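PDB 1YVU: protein argonaute from Aquifex aeolicus, which cuts target RNA as an endonuclease, using short single-stranded DNA as a guide to bind the complementary strand. Local coordinates for residues Phe339-Val347 / Asn378-Lys386. Sequence-based numbering, arbitrary orientation.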
loop_
_atom_site.group_PDB
_atom_site.type_symbol
_atom_site.label_atom_id
_atom_site.label_comp_id
_atom_site.label_asym_id
_atom_site.label_seq_id
_atom_site.Cartn_x
_atom_site.Cartn_y
_atom_site.Cartn_z
ATOM N N PHE A 339 -13.835 12.208 -28.767
ATOM C CA PHE A 339 -12.519 12.843 -28.703
ATOM C C PHE A 339 -11.450 11.854 -29.174
ATOM O O PHE A 339 -10.670 12.164 -30.061
ATOM C CB PHE A 339 -12.207 13.399 -27.294
ATOM C CG PHE A 339 -10.824 14.022 -27.164
ATOM C CD1 PHE A 339 -10.452 15.129 -27.949
ATOM C CD2 PHE A 339 -9.840 13.419 -26.354
ATOM C CE1 PHE A 339 -9.104 15.612 -27.939
ATOM C CE2 PHE A 339 -8.494 13.899 -26.339
ATOM C CZ PHE A 339 -8.127 14.987 -27.132
ATOM N N LEU A 340 -11.537 10.620 -28.700
ATOM C CA LEU A 340 -10.559 9.610 -29.073
ATOM C C LEU A 340 -10.694 9.088 -30.495
ATOM O O LEU A 340 -9.825 8.355 -30.962
ATOM C CB LEU A 340 -10.592 8.451 -28.084
ATOM C CG LEU A 340 -9.961 8.683 -26.709
ATOM C CD1 LEU A 340 -10.436 7.570 -25.773
ATOM C CD2 LEU A 340 -8.418 8.769 -26.784
ATOM N N GLU A 341 -11.787 9.443 -31.167
ATOM C CA GLU A 341 -12.003 9.010 -32.540
ATOM C C GLU A 341 -11.309 10.002 -33.421
ATOM O O GLU A 341 -10.470 9.637 -34.235
ATOM C CB GLU A 341 -13.498 8.958 -32.893
ATOM C CG GLU A 341 -14.206 7.613 -32.619
ATOM C CD GLU A 341 -15.736 7.629 -32.846
ATOM O OE1 GLU A 341 -16.188 7.910 -33.987
ATOM O OE2 GLU A 341 -16.483 7.333 -31.879
ATOM N N LEU A 342 -11.557 11.268 -33.103
ATOM C CA LEU A 342 -11.041 12.415 -33.839
ATOM C C LEU A 342 -9.640 12.936 -33.514
ATOM O O LEU A 342 -9.055 13.664 -34.322
ATOM C CB LEU A 342 -12.053 13.560 -33.716
ATOM C CG LEU A 342 -13.355 13.437 -34.522
ATOM C CD1 LEU A 342 -14.470 14.310 -33.920
ATOM C CD2 LEU A 342 -13.079 13.840 -35.970
ATOM N N CYS A 343 -9.108 12.555 -32.350
ATOM C CA CYS A 343 -7.787 13.007 -31.885
ATOM C C CYS A 343 -6.533 12.571 -32.667
ATOM O O CYS A 343 -6.386 11.411 -33.061
ATOM C CB CYS A 343 -7.584 12.653 -30.409
ATOM S SG CYS A 343 -7.056 10.952 -30.154
ATOM N N ARG A 344 -5.617 13.524 -32.839
ATOM C CA ARG A 344 -4.338 13.312 -33.513
ATOM C C ARG A 344 -3.292 13.218 -32.372
ATOM O O ARG A 344 -3.109 14.180 -31.629
ATOM C CB ARG A 344 -4.060 14.505 -34.443
ATOM C CG ARG A 344 -2.731 14.564 -35.196
ATOM C CD ARG A 344 -2.682 15.955 -35.797
ATOM N NE ARG A 344 -1.451 16.330 -36.494
ATOM C CZ ARG A 344 -1.101 17.588 -36.788
ATOM N NH1 ARG A 344 -1.873 18.613 -36.442
ATOM N NH2 ARG A 344 0.002 17.825 -37.484
ATOM N N PRO A 345 -2.634 12.052 -32.197
ATOM C CA PRO A 345 -1.622 11.856 -31.135
ATOM C C PRO A 345 -0.315 12.669 -31.277
ATOM O O PRO A 345 -0.103 13.364 -32.257
ATOM C CB PRO A 345 -1.329 10.357 -31.232
ATOM C CG PRO A 345 -2.569 9.806 -31.847
ATOM C CD PRO A 345 -2.880 10.782 -32.900
ATOM N N PHE A 346 0.544 12.603 -30.265
ATOM C CA PHE A 346 1.830 13.274 -30.318
ATOM C C PHE A 346 2.780 12.157 -30.662
ATOM O O PHE A 346 3.217 11.413 -29.796
ATOM C CB PHE A 346 2.199 13.874 -28.963
ATOM C CG PHE A 346 1.336 15.019 -28.559
ATOM C CD1 PHE A 346 0.143 14.794 -27.868
ATOM C CD2 PHE A 346 1.718 16.339 -28.863
ATOM C CE1 PHE A 346 -0.662 15.871 -27.479
ATOM C CE2 PHE A 346 0.930 17.429 -28.485
ATOM C CZ PHE A 346 -0.264 17.202 -27.792
ATOM N N VAL A 347 3.068 12.024 -31.944
ATOM C CA VAL A 347 3.938 10.963 -32.444
ATOM C C VAL A 347 5.421 10.931 -32.031
ATOM O O VAL A 347 6.164 11.884 -32.249
ATOM C CB VAL A 347 3.803 10.841 -33.985
ATOM C CG1 VAL A 347 2.394 10.381 -34.331
ATOM C CG2 VAL A 347 4.107 12.190 -34.675
ATOM N N ASN A 378 -5.822 -0.300 -38.752
ATOM C CA ASN A 378 -6.339 0.753 -39.598
ATOM C C ASN A 378 -6.695 2.019 -38.859
ATOM O O ASN A 378 -6.350 3.107 -39.326
ATOM C CB ASN A 378 -7.473 0.295 -40.507
ATOM C CG ASN A 378 -7.428 1.002 -41.849
ATOM O OD1 ASN A 378 -6.604 0.675 -42.709
ATOM N ND2 ASN A 378 -8.251 2.031 -42.002
ATOM N N PHE A 379 -7.261 1.873 -37.661
ATOM C CA PHE A 379 -7.633 3.028 -36.852
ATOM C C PHE A 379 -6.407 3.900 -36.540
ATOM O O PHE A 379 -6.437 5.130 -36.723
ATOM C CB PHE A 379 -8.300 2.585 -35.549
ATOM C CG PHE A 379 -9.120 3.658 -34.913
ATOM C CD1 PHE A 379 -10.293 4.125 -35.547
ATOM C CD2 PHE A 379 -8.734 4.227 -33.694
ATOM C CE1 PHE A 379 -11.089 5.158 -34.969
ATOM C CE2 PHE A 379 -9.505 5.253 -33.105
ATOM C CZ PHE A 379 -10.693 5.721 -33.750
ATOM N N LEU A 380 -5.306 3.225 -36.202
ATOM C CA LEU A 380 -4.036 3.866 -35.854
ATOM C C LEU A 380 -3.241 4.397 -37.056
ATOM O O LEU A 380 -2.450 5.340 -36.900
ATOM C CB LEU A 380 -3.154 2.911 -35.028
ATOM C CG LEU A 380 -3.646 2.188 -33.756
ATOM C CD1 LEU A 380 -2.520 1.383 -33.168
ATOM C CD2 LEU A 380 -4.166 3.156 -32.705
ATOM N N LYS A 381 -3.425 3.785 -38.234
ATOM C CA LYS A 381 -2.735 4.184 -39.471
ATOM C C LYS A 381 -3.225 5.546 -39.883
ATOM O O LYS A 381 -2.442 6.460 -40.177
ATOM C CB LYS A 381 -3.013 3.178 -40.581
ATOM C CG LYS A 381 -1.842 2.262 -40.887
ATOM C CD LYS A 381 -2.192 1.147 -41.893
ATOM C CE LYS A 381 -0.989 0.219 -42.106
ATOM N NZ LYS A 381 -1.416 -1.134 -42.535
ATOM N N ASN A 382 -4.539 5.685 -39.718
ATOM C CA ASN A 382 -5.295 6.892 -40.011
ATOM C C ASN A 382 -5.113 7.883 -38.869
ATOM O O ASN A 382 -5.834 8.886 -38.771
ATOM C CB ASN A 382 -6.778 6.549 -40.241
ATOM C CG ASN A 382 -7.000 5.677 -41.482
ATOM O OD1 ASN A 382 -6.182 5.673 -42.414
ATOM N ND2 ASN A 382 -8.116 4.933 -41.497
ATOM N N LYS A 383 -4.159 7.565 -37.991
ATOM C CA LYS A 383 -3.784 8.423 -36.873
ATOM C C LYS A 383 -2.288 8.647 -36.905
ATOM O O LYS A 383 -1.714 9.185 -35.956
ATOM C CB LYS A 383 -4.236 7.873 -35.530
ATOM C CG LYS A 383 -5.370 8.660 -34.971
ATOM C CD LYS A 383 -5.923 7.919 -33.848
ATOM C CE LYS A 383 -7.237 8.471 -33.479
ATOM N NZ LYS A 383 -7.637 7.778 -32.223
ATOM N N GLY A 384 -1.683 8.230 -38.018
ATOM C CA GLY A 384 -0.261 8.435 -38.244
ATOM C C GLY A 384 0.718 7.360 -37.860
ATOM O O GLY A 384 1.863 7.351 -38.357
ATOM N N ILE A 385 0.307 6.485 -36.943
ATOM C CA ILE A 385 1.169 5.395 -36.502
ATOM C C ILE A 385 0.810 4.120 -37.239
ATOM O O ILE A 385 -0.336 3.686 -37.265
ATOM C CB ILE A 385 1.134 5.164 -34.971
ATOM C CG1 ILE A 385 1.382 6.477 -34.236
ATOM C CG2 ILE A 385 2.211 4.123 -34.561
ATOM C CD1 ILE A 385 0.140 7.196 -33.847
ATOM N N LYS A 386 1.837 3.534 -37.832
ATOM C CA LYS A 386 1.708 2.316 -38.598
ATOM C C LYS A 386 2.345 1.114 -37.880
ATOM O O LYS A 386 3.536 1.156 -37.501
ATOM C CB LYS A 386 2.352 2.538 -39.984
ATOM C CG LYS A 386 1.812 3.764 -40.730
ATOM C CD LYS A 386 2.892 4.448 -41.526
ATOM C CE LYS A 386 2.483 5.867 -41.900
ATOM N NZ LYS A 386 3.622 6.562 -42.575
#
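K383 reaches from the turn after helix 368-381 to the end of helix 337-342, where its NZ donates a hydrogen bond of 2.6 Å to L340 O. Both segments belong to the Mid domain, whose four-stranded parallel sheet with flanking helices is the Rossmann-like fold of Argonaute Mid domains; the contact joins its opening helix, with the chain that runs on from it, to the turn leading into edge strand 386-396. The bond meets the carbonyl at a C=O...N angle of 156°, with NZ tilted 24° from the carbonyl plane. From CG outward the lysine is stretched straight, its methylenes running past C343 O and CE also coming near E341 O, while C343 SG lies 3.8 Å from NZ. P345 CD packs across this chain at about a right angle, 3.9 Å from K383 CG. This buried part is the tight one. Cut back to an alanine, position K383 is likely to leave L340 O without this donor and P345 CD and C343 O without the methylenes beside them. With chi1 at -160°, F379 CG swings opposite the backbone N, which sends the ring's edge at the helix end, CZ lying 3.7 Å from E341 CA; L471 of helix 466-480 also packs on it. Toward solvent the contact thins: exposed E341 adds only a loose touch, its CG 4.1 Å from F379 CZ. At the far end P345 and I385 both rest on L478, and exposed V347 brings CG1 to 3.9 Å from I385 CD1.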